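Local coordinates for Lin1840 protein (Listeria innocua serovar 6a, PDB 4ZOB), which probably hydrolyses terminal, non-reducing beta-D-glucosyl residues to release beta-D-glucose, as a family 3 glycoside hydrolase, at residues 87-92 with 133-138; 203-208 with 472-477; 233-238 with 266-271. The protein carries 1 engineered substitution. All coordinates share one frame; numbering follows the deposited sequence.

In the fold
Along the chain, contact 1 closes first, contact 2 opens next, and contact 3 is nested inside the loop that contact 2 closes. Contacts 1 and 3 each join neighbouring strands of the same eight-stranded parallel barrel sheet; their centres are about 11 Å apart, and they touch through Phe135 with Met235 and Val133 with Leu233. Contact 2 lies about 21 Å from contact 1 and about 18 Å from contact 3, centre to centre. It joins a loop following strand 187-193 to one from the family 3 C-terminal region, beside the second subunit. All three reach the same D-glucono-1,5-lactone, so barrel strand ends and a distant loop converge on one sugar pocket.

Contact 1 of 3, residues 87-92 with 133-138; sequences VFMADV and VTFSPM. With LGC (D-glucono-1,5-lactone), chain C.
A chi1 of -67° in Phe135 sets its CG opposite its own carbonyl carbon and directs the ring at Met89, while Met89, with chi1 at -37°, keeps CG beside its backbone N and runs its chain alongside Val133. The two groups meet between strands 87-90 and 133-134, adjacent parallel strands of the TIM-type barrel of the family 3 N-terminal domain. Met89 CB reaches Phe135 CZ at 3.6 Å, and the two side chains run roughly at right angles. The sulfur adds a Met-aromatic contact: Met89 SD is 4.7 Å from the centroid of the Phe135 ring and 57° off its normal, an oblique approach. Met89 SD also packs on Val133 CB at 3.7 Å, so one thioether serves both neighbours.

Parallel pairing of Met89 with Val133 and of Ala90 with Thr134 rests on a short ladder. Val133 N donates to Phe88 O at 3.1 Å, Ala90 N gives a weak bond to Val133 O, and Phe135 N closes on Ala90 O at 2.8 Å. From within strand 133-134, Thr134 OG1 donates to Val92 O at 2.6 Å, tying the loop after Ala90 to that strand. Ala187 of the neighbouring strand 187-193 and Leu233 of strand 233-236, one strand further on, pack against Val133, which places this pair well inside the barrel sheet.

At the C-terminal ends of the strands the contact opens onto the sugar pocket. The lactone also bonds to Lys191, His192, Arg149 and Asp270, and Lys191 is in addition a long, weak ion-pair partner of Asp91. Asp91 OD1 sits at the edge of the Phe135 ring, near its plane and 3.4 Å from Phe135 CB, and the same oxygen accepts a hydrogen bond from lactone O4 at 2.7 Å.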
loop_
_atom_site.group_PDB
_atom_site.type_symbol
_atom_site.label_atom_id
_atom_site.label_comp_id
_atom_site.label_asym_id
_atom_site.label_seq_id
_atom_site.Cartn_x
_atom_site.Cartn_y
_atom_site.Cartn_z
ATOM N N VAL A 87 -28.941 11.594 25.714
ATOM C CA VAL A 87 -29.077 10.870 24.437
ATOM C C VAL A 87 -28.286 9.567 24.539
ATOM O O VAL A 87 -27.193 9.545 25.078
ATOM C CB VAL A 87 -28.657 11.745 23.212
ATOM C CG1 VAL A 87 -27.161 12.119 23.212
ATOM C CG2 VAL A 87 -29.098 11.089 21.903
ATOM N N PHE A 88 -28.859 8.475 24.052
ATOM C CA PHE A 88 -28.367 7.106 24.297
ATOM C C PHE A 88 -27.989 6.563 22.937
ATOM O O PHE A 88 -28.841 6.540 22.039
ATOM C CB PHE A 88 -29.476 6.188 24.905
ATOM C CG PHE A 88 -29.649 6.298 26.412
ATOM C CD1 PHE A 88 -30.284 7.388 26.974
ATOM C CD2 PHE A 88 -29.199 5.289 27.257
ATOM C CE1 PHE A 88 -30.439 7.486 28.350
ATOM C CE2 PHE A 88 -29.336 5.391 28.619
ATOM C CZ PHE A 88 -29.959 6.486 29.172
ATOM N N MET A 89 -26.727 6.135 22.790
ATOM C CA MET A 89 -26.178 5.624 21.514
ATOM C C MET A 89 -25.664 4.194 21.639
ATOM O O MET A 89 -25.476 3.664 22.739
ATOM C CB MET A 89 -25.054 6.511 21.009
ATOM C CG MET A 89 -25.277 7.989 21.268
ATOM S SD MET A 89 -24.593 9.021 19.981
ATOM C CE MET A 89 -24.567 10.598 20.795
ATOM N N ALA A 90 -25.450 3.578 20.491
ATOM C CA ALA A 90 -25.140 2.163 20.416
ATOM C C ALA A 90 -24.654 1.791 19.033
ATOM O O ALA A 90 -24.915 2.503 18.046
ATOM C CB ALA A 90 -26.359 1.333 20.711
ATOM N N ASP A 91 -24.000 0.631 19.004
ATOM C CA ASP A 91 -23.486 -0.000 17.803
ATOM C C ASP A 91 -24.506 -0.975 17.274
ATOM O O ASP A 91 -24.412 -2.167 17.535
ATOM C CB ASP A 91 -22.191 -0.758 18.123
ATOM C CG ASP A 91 -21.047 0.163 18.423
ATOM O OD1 ASP A 91 -20.643 0.957 17.543
ATOM O OD2 ASP A 91 -20.539 0.089 19.547
ATOM N N VAL A 92 -25.494 -0.482 16.549
ATOM C CA VAL A 92 -26.402 -1.364 15.834
ATOM C C VAL A 92 -25.876 -1.358 14.390
ATOM O O VAL A 92 -26.107 -0.406 13.633
ATOM C CB VAL A 92 -27.868 -0.895 15.975
ATOM C CG1 VAL A 92 -28.839 -1.986 15.530
ATOM C CG2 VAL A 92 -28.185 -0.533 17.425
ATOM N N VAL A 133 -29.566 6.497 18.985
ATOM C CA VAL A 133 -28.583 6.687 17.891
ATOM C C VAL A 133 -27.802 5.411 17.667
ATOM O O VAL A 133 -27.308 4.813 18.611
ATOM C CB VAL A 133 -27.554 7.777 18.226
ATOM C CG1 VAL A 133 -26.739 8.134 17.005
ATOM C CG2 VAL A 133 -28.239 9.013 18.744
ATOM N N THR A 134 -27.704 4.995 16.410
ATOM C CA THR A 134 -26.767 3.928 16.000
ATOM C C THR A 134 -25.492 4.482 15.363
ATOM O O THR A 134 -25.508 5.443 14.616
ATOM C CB THR A 134 -27.367 2.895 15.015
ATOM O OG1 THR A 134 -26.359 1.927 14.677
ATOM C CG2 THR A 134 -27.857 3.557 13.735
ATOM N N PHE A 135 -24.398 3.816 15.661
ATOM C CA PHE A 135 -23.097 4.075 15.055
ATOM C C PHE A 135 -22.866 3.246 13.740
ATOM O O PHE A 135 -22.007 2.344 13.679
ATOM C CB PHE A 135 -22.017 3.742 16.099
ATOM C CG PHE A 135 -21.996 4.651 17.305
ATOM C CD1 PHE A 135 -22.122 6.033 17.175
ATOM C CD2 PHE A 135 -21.743 4.125 18.587
ATOM C CE1 PHE A 135 -22.039 6.864 18.294
ATOM C CE2 PHE A 135 -21.652 4.958 19.703
ATOM C CZ PHE A 135 -21.814 6.321 19.556
ATOM N N SER A 136 -23.633 3.610 12.713
ATOM C CA SER A 136 -23.730 2.935 11.395
ATOM C C SER A 136 -24.508 3.884 10.452
ATOM O O SER A 136 -25.405 4.584 10.910
ATOM C CB SER A 136 -24.476 1.606 11.578
ATOM O OG SER A 136 -25.085 1.101 10.433
ATOM N N PRO A 137 -24.193 3.917 9.136
ATOM C CA PRO A 137 -23.335 3.058 8.310
ATOM C C PRO A 137 -21.851 3.342 8.441
ATOM O O PRO A 137 -21.443 4.480 8.664
ATOM C CB PRO A 137 -23.774 3.398 6.869
ATOM C CG PRO A 137 -24.203 4.822 6.935
ATOM C CD PRO A 137 -24.796 5.007 8.328
ATOM N N MET A 138 -21.062 2.288 8.257
ATOM C CA MET A 138 -19.630 2.380 8.207
ATOM C C MET A 138 -19.350 2.503 6.705
ATOM O O MET A 138 -19.677 1.590 5.922
ATOM C CB MET A 138 -19.006 1.136 8.865
ATOM C CG MET A 138 -17.483 1.136 8.899
ATOM S SD MET A 138 -16.725 0.759 7.301
ATOM C CE MET A 138 -15.125 0.183 7.869
HETATM C C1 LGC C . -14.679 1.805 18.414
HETATM C C2 LGC C . -14.975 1.718 16.944
HETATM O O5 LGC C . -15.758 1.932 19.371
HETATM O O1 LGC C . -13.521 1.748 18.846
HETATM O O2 LGC C . -13.978 2.456 16.273
HETATM C C3 LGC C . -16.282 2.368 16.517
HETATM O O3 LGC C . -16.596 1.986 15.142
HETATM C C4 LGC C . -17.365 2.060 17.582
HETATM O O4 LGC C . -18.610 2.668 17.245
HETATM C C5 LGC C . -16.915 2.611 18.919
HETATM C C6 LGC C . -17.981 2.461 20.019
HETATM O O6 LGC C . -18.632 1.198 19.939
#

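Contact 2 of 3, residues 203-208 with 472-477; sequences LEYNTV and GEAGSL. With LGC (D-glucono-1,5-lactone), chain C.
Glu204 and Ala474 meet through a bent side chain. The Glu204 chain folds at chi2 (58°), which brings the carboxylate back toward the backbone of both turns. Ala474 N donates to Glu204 OE1 at 3.0 Å, on the anti side of that oxygen and out of the carboxylate plane. The other oxygen, Glu204 OE2, takes Tyr205 N at 3.0 Å, also on its anti side. A water donates to Glu204 OE1 at 2.6 Å and to Ser476 OG at 3.0 Å, bridging the two segments a second time. Each carboxylate oxygen thus has at least two donors, since Trp147 NE1 also reaches Glu204 OE2, and this fixes the rotation of the group. Ser476 OG is itself bonded to Gly202 O, just ahead of 203-208.

With CG opposite the backbone N (chi1 -164°), Glu204 CG lies 3.2 Å above the plane of the Tyr205 ring, over its centre. Tyr205 reaches the opposite segment with its hydroxyl: Tyr205 OH donates to Glu473 OE2 at 2.5 Å, and that oxygen, also bonded to a glycerol probably from the crystallisation liquor, lies at the ring edge. Glu473 is extended and crosses the tyrosine at about a right angle, its carboxylate turned 79° from the ring plane. The straight chain carries Glu473 OE1 to 3.0 Å from lactone O1. Arg572 of the second subunit also bonds Tyr205 OH, and Arg582 of that subunit bonds the backbone carbonyl of Glu473.

Both segments form type II beta turns, Leu203 to Asn206 and Gly472 to Gly475. The two turns thus meet between the N-terminal barrel domain and the C-terminal domain, consistent with a family 3 sugar pocket completed by a loop from the second domain.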
loop_
_atom_site.group_PDB
_atom_site.type_symbol
_atom_site.label_atom_id
_atom_site.label_comp_id
_atom_site.label_asym_id
_atom_site.label_seq_id
_atom_site.Cartn_x
_atom_site.Cartn_y
_atom_site.Cartn_z
ATOM N N LEU A 203 -3.016 -2.956 8.676
ATOM C CA LEU A 203 -2.697 -3.055 10.119
ATOM C C LEU A 203 -3.602 -2.135 10.972
ATOM O O LEU A 203 -3.726 -0.927 10.730
ATOM C CB LEU A 203 -1.201 -2.775 10.347
ATOM C CG LEU A 203 -0.628 -2.690 11.757
ATOM C CD1 LEU A 203 -0.886 -3.964 12.562
ATOM C CD2 LEU A 203 0.877 -2.400 11.721
ATOM N N GLU A 204 -4.249 -2.685 11.978
ATOM C CA GLU A 204 -5.232 -1.862 12.674
ATOM C C GLU A 204 -4.677 -0.521 13.174
ATOM O O GLU A 204 -3.567 -0.429 13.785
ATOM C CB GLU A 204 -5.924 -2.602 13.815
ATOM C CG GLU A 204 -7.194 -1.869 14.261
ATOM C CD GLU A 204 -8.179 -1.692 13.121
ATOM O OE1 GLU A 204 -8.865 -2.663 12.802
ATOM O OE2 GLU A 204 -8.286 -0.598 12.535
ATOM N N TYR A 205 -5.468 0.514 12.885
ATOM C CA TYR A 205 -5.191 1.900 13.259
ATOM C C TYR A 205 -4.008 2.500 12.494
ATOM O O TYR A 205 -3.624 3.651 12.730
ATOM C CB TYR A 205 -4.937 2.025 14.764
ATOM C CG TYR A 205 -5.924 1.251 15.647
ATOM C CD1 TYR A 205 -7.266 1.553 15.641
ATOM C CD2 TYR A 205 -5.490 0.208 16.464
ATOM C CE1 TYR A 205 -8.145 0.844 16.420
ATOM C CE2 TYR A 205 -6.362 -0.503 17.251
ATOM C CZ TYR A 205 -7.696 -0.180 17.237
ATOM O OH TYR A 205 -8.597 -0.880 18.039
ATOM N N ASN A 206 -3.441 1.759 11.559
ATOM C CA ASN A 206 -2.187 2.199 10.971
ATOM C C ASN A 206 -2.346 3.467 10.109
ATOM O O ASN A 206 -3.456 3.887 9.787
ATOM C CB ASN A 206 -1.503 1.083 10.168
ATOM C CG ASN A 206 0.003 1.228 10.160
ATOM O OD1 ASN A 206 0.535 2.038 10.898
ATOM N ND2 ASN A 206 0.693 0.441 9.345
ATOM N N THR A 207 -1.201 4.059 9.771
ATOM C CA THR A 207 -1.097 5.248 8.949
ATOM C C THR A 207 -1.906 5.158 7.686
ATOM O O THR A 207 -1.949 4.128 7.049
ATOM C CB THR A 207 0.341 5.453 8.523
ATOM O OG1 THR A 207 1.176 5.535 9.694
ATOM C CG2 THR A 207 0.449 6.713 7.609
ATOM N N VAL A 208 -2.547 6.257 7.314
ATOM C CA VAL A 208 -3.259 6.342 6.021
ATOM C C VAL A 208 -2.623 7.477 5.240
ATOM O O VAL A 208 -2.212 8.462 5.794
ATOM C CB VAL A 208 -4.784 6.593 6.251
ATOM C CG1 VAL A 208 -5.491 7.041 4.989
ATOM C CG2 VAL A 208 -5.434 5.344 6.842
ATOM N N GLY A 472 -13.230 -8.047 12.341
ATOM C CA GLY A 472 -13.705 -6.895 13.067
ATOM C C GLY A 472 -12.554 -6.024 13.563
ATOM O O GLY A 472 -11.469 -6.060 12.998
ATOM N N GLU A 473 -12.791 -5.231 14.609
ATOM C CA GLU A 473 -11.842 -4.212 15.001
ATOM C C GLU A 473 -10.600 -4.884 15.601
ATOM O O GLU A 473 -10.734 -5.790 16.412
ATOM C CB GLU A 473 -12.442 -3.177 15.974
ATOM C CG GLU A 473 -11.404 -2.114 16.378
ATOM C CD GLU A 473 -11.894 -1.008 17.303
ATOM O OE1 GLU A 473 -13.105 -0.885 17.526
ATOM O OE2 GLU A 473 -11.037 -0.259 17.814
ATOM N N ALA A 474 -9.410 -4.450 15.172
ATOM C CA ALA A 474 -8.151 -4.975 15.697
ATOM C C ALA A 474 -7.975 -6.496 15.492
ATOM O O ALA A 474 -7.219 -7.189 16.246
ATOM C CB ALA A 474 -7.986 -4.597 17.167
ATOM N N GLY A 475 -8.678 -6.990 14.468
ATOM C CA GLY A 475 -8.478 -8.311 13.912
ATOM C C GLY A 475 -7.819 -8.262 12.542
ATOM O O GLY A 475 -8.382 -8.755 11.551
ATOM N N SER A 476 -6.618 -7.671 12.487
ATOM C CA SER A 476 -5.826 -7.661 11.266
ATOM C C SER A 476 -5.135 -9.010 11.074
ATOM O O SER A 476 -4.587 -9.585 12.038
ATOM C CB SER A 476 -4.779 -6.537 11.300
ATOM O OG SER A 476 -5.375 -5.253 11.108
ATOM N N LEU A 477 -5.145 -9.500 9.828
ATOM C CA LEU A 477 -4.401 -10.683 9.448
ATOM C C LEU A 477 -3.358 -10.349 8.402
ATOM O O LEU A 477 -3.700 -9.823 7.376
ATOM C CB LEU A 477 -5.329 -11.709 8.822
ATOM C CG LEU A 477 -6.054 -12.705 9.695
ATOM C CD1 LEU A 477 -6.793 -13.699 8.815
ATOM C CD2 LEU A 477 -5.081 -13.444 10.586
HETATM C C1 LGC C . -14.679 1.805 18.414
HETATM C C2 LGC C . -14.975 1.718 16.944
HETATM O O5 LGC C . -15.758 1.932 19.371
HETATM O O1 LGC C . -13.521 1.748 18.846
HETATM O O2 LGC C . -13.978 2.456 16.273
HETATM C C3 LGC C . -16.282 2.368 16.517
HETATM O O3 LGC C . -16.596 1.986 15.142
HETATM C C4 LGC C . -17.365 2.060 17.582
HETATM O O4 LGC C . -18.610 2.668 17.245
HETATM C C5 LGC C . -16.915 2.611 18.919
HETATM C C6 LGC C . -17.981 2.461 20.019
HETATM O O6 LGC C . -18.632 1.198 19.939
HETATM O O HOH W 1 -8.203 -5.051 12.128
#

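Contact 3 of 3, residues 233-238 with 266-271; sequences LVMTAF and VLISDW. With LGC (D-glucono-1,5-lactone), chain C.
Two adjacent parallel strands of the TIM-type barrel, 233-236 and 266-268, run 26° apart and lead from their C-terminal ends into the sugar pocket. Val234 N donates to Val266 O at 3.1 Å, Ile268 N to Val234 O at 2.8 Å, and Thr236 N to Ile268 O. On the face shared by Met235 and Ile268, Met235 CB meets Ile268 CG2 at 3.5 Å, the two chains side by side.

At the end of strand 233-236, Thr236 OG1 accepts Asp270 N at 3.2 Å. A chi1 of -156°, with CG opposite the backbone N, swings the Asp270 carboxylate over one face of the Phe238 ring, offset toward its rim, the planes 17° apart, with Asp270 OD2 3.3 Å from Phe238 CE2. Asp270 OD2 accepts lactone O2 at 2.5 Å, very short, while a water bridges it to Phe238 N. Trp271 N holds the other oxygen, Asp270 OD1, at 2.7 Å.

Thr247 is a second partner of Thr236 OG1. Helix 250-260 packs on Val234 and Leu267, helix 273-276 on Thr236 and Phe238, and strand 187-193 flanks strand 233-236 in the sheet.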
loop_
_atom_site.group_PDB
_atom_site.type_symbol
_atom_site.label_atom_id
_atom_site.label_comp_id
_atom_site.label_asym_id
_atom_site.label_seq_id
_atom_site.Cartn_x
_atom_site.Cartn_y
_atom_site.Cartn_z
ATOM N N LEU A 233 -25.717 12.243 12.582
ATOM C CA LEU A 233 -24.372 12.432 13.187
ATOM C C LEU A 233 -23.210 11.962 12.299
ATOM O O LEU A 233 -23.396 11.192 11.361
ATOM C CB LEU A 233 -24.237 11.713 14.533
ATOM C CG LEU A 233 -25.073 12.079 15.755
ATOM C CD1 LEU A 233 -26.481 11.500 15.648
ATOM C CD2 LEU A 233 -24.381 11.550 16.995
ATOM N N VAL A 234 -22.015 12.432 12.629
ATOM C CA VAL A 234 -20.779 11.882 12.102
ATOM C C VAL A 234 -19.816 11.555 13.231
ATOM O O VAL A 234 -19.756 12.251 14.235
ATOM C CB VAL A 234 -20.119 12.848 11.113
ATOM C CG1 VAL A 234 -18.784 12.316 10.642
ATOM C CG2 VAL A 234 -21.015 13.040 9.898
ATOM N N MET A 235 -19.062 10.473 13.042
ATOM C CA MET A 235 -17.993 10.086 13.956
ATOM C C MET A 235 -16.635 10.256 13.283
ATOM O O MET A 235 -16.471 9.922 12.095
ATOM C CB MET A 235 -18.180 8.646 14.392
ATOM C CG MET A 235 -17.151 8.168 15.407
ATOM S SD MET A 235 -17.165 6.372 15.603
ATOM C CE MET A 235 -18.686 6.198 16.526
ATOM N N THR A 236 -15.667 10.761 14.050
ATOM C CA THR A 236 -14.282 10.857 13.598
ATOM C C THR A 236 -13.587 9.482 13.429
ATOM O O THR A 236 -14.068 8.430 13.914
ATOM C CB THR A 236 -13.416 11.697 14.563
ATOM O OG1 THR A 236 -13.062 10.937 15.744
ATOM C CG2 THR A 236 -14.120 13.041 14.941
ATOM N N ALA A 237 -12.428 9.525 12.754
ATOM C CA ALA A 237 -11.620 8.350 12.491
ATOM C C ALA A 237 -10.374 8.251 13.376
ATOM O O ALA A 237 -9.753 9.261 13.731
ATOM C CB ALA A 237 -11.210 8.332 11.003
ATOM N N PHE A 238 -9.966 7.026 13.691
ATOM C CA PHE A 238 -8.707 6.839 14.426
ATOM C C PHE A 238 -7.415 7.262 13.680
ATOM O O PHE A 238 -6.383 7.608 14.318
ATOM C CB PHE A 238 -8.564 5.377 14.824
ATOM C CG PHE A 238 -9.430 4.975 15.977
ATOM C CD1 PHE A 238 -9.449 5.726 17.140
ATOM C CD2 PHE A 238 -10.210 3.829 15.902
ATOM C CE1 PHE A 238 -10.219 5.338 18.229
ATOM C CE2 PHE A 238 -10.998 3.444 16.960
ATOM C CZ PHE A 238 -11.006 4.204 18.138
ATOM N N VAL A 266 -24.043 16.696 15.234
ATOM C CA VAL A 266 -23.015 16.383 16.221
ATOM C C VAL A 266 -21.875 15.635 15.519
ATOM O O VAL A 266 -22.114 14.752 14.678
ATOM C CB VAL A 266 -23.556 15.540 17.388
ATOM C CG1 VAL A 266 -22.439 15.188 18.355
ATOM C CG2 VAL A 266 -24.660 16.305 18.112
ATOM N N LEU A 267 -20.648 16.029 15.848
ATOM C CA LEU A 267 -19.470 15.322 15.406
ATOM C C LEU A 267 -18.918 14.647 16.639
ATOM O O LEU A 267 -18.395 15.332 17.531
ATOM C CB LEU A 267 -18.406 16.270 14.787
ATOM C CG LEU A 267 -17.057 15.568 14.479
ATOM C CD1 LEU A 267 -17.297 14.360 13.574
ATOM C CD2 LEU A 267 -16.006 16.475 13.862
ATOM N N ILE A 268 -19.029 13.318 16.670
ATOM C CA ILE A 268 -18.584 12.539 17.814
ATOM C C ILE A 268 -17.181 11.995 17.557
ATOM O O ILE A 268 -16.863 11.603 16.453
ATOM C CB ILE A 268 -19.585 11.402 18.177
ATOM C CG1 ILE A 268 -19.230 10.787 19.528
ATOM C CG2 ILE A 268 -19.651 10.310 17.118
ATOM C CD1 ILE A 268 -20.220 9.737 20.022
ATOM N N SER A 269 -16.342 11.948 18.563
ATOM C CA SER A 269 -15.089 11.245 18.458
ATOM C C SER A 269 -15.268 9.736 18.488
ATOM O O SER A 269 -16.239 9.226 18.991
ATOM C CB SER A 269 -14.166 11.682 19.572
ATOM O OG SER A 269 -14.430 10.993 20.751
ATOM N N ASP A 270 -14.320 9.018 17.929
ATOM C CA ASP A 270 -14.272 7.592 18.098
ATOM C C ASP A 270 -13.668 7.376 19.473
ATOM O O ASP A 270 -13.229 8.318 20.121
ATOM C CB ASP A 270 -13.495 6.895 16.979
ATOM C CG ASP A 270 -13.901 5.430 16.800
ATOM O OD1 ASP A 270 -14.440 4.835 17.724
ATOM O OD2 ASP A 270 -13.681 4.850 15.758
ATOM N N TRP A 271 -13.650 6.139 19.918
ATOM C CA TRP A 271 -13.348 5.844 21.278
ATOM C C TRP A 271 -11.946 6.216 21.646
ATOM O O TRP A 271 -11.010 5.559 21.296
ATOM C CB TRP A 271 -13.545 4.360 21.481
ATOM C CG TRP A 271 -13.400 3.979 22.870
ATOM C CD1 TRP A 271 -12.257 4.008 23.622
ATOM C CD2 TRP A 271 -14.425 3.545 23.749
ATOM N NE1 TRP A 271 -12.512 3.607 24.880
ATOM C CE2 TRP A 271 -13.813 3.314 25.008
ATOM C CE3 TRP A 271 -15.765 3.317 23.612
ATOM C CZ2 TRP A 271 -14.513 2.873 26.091
ATOM C CZ3 TRP A 271 -16.466 2.877 24.704
ATOM C CH2 TRP A 271 -15.846 2.658 25.921
HETATM C C1 LGC C . -14.679 1.805 18.414
HETATM C C2 LGC C . -14.975 1.718 16.944
HETATM O O5 LGC C . -15.758 1.932 19.371
HETATM O O1 LGC C . -13.521 1.748 18.846
HETATM O O2 LGC C . -13.978 2.456 16.273
HETATM C C3 LGC C . -16.282 2.368 16.517
HETATM O O3 LGC C . -16.596 1.986 15.142
HETATM C C4 LGC C . -17.365 2.060 17.582
HETATM O O4 LGC C . -18.610 2.668 17.245
HETATM C C5 LGC C . -16.915 2.611 18.919
HETATM C C6 LGC C . -17.981 2.461 20.019
HETATM O O6 LGC C . -18.632 1.198 19.939
HETATM O O HOH W 2 -12.132 5.289 13.215
#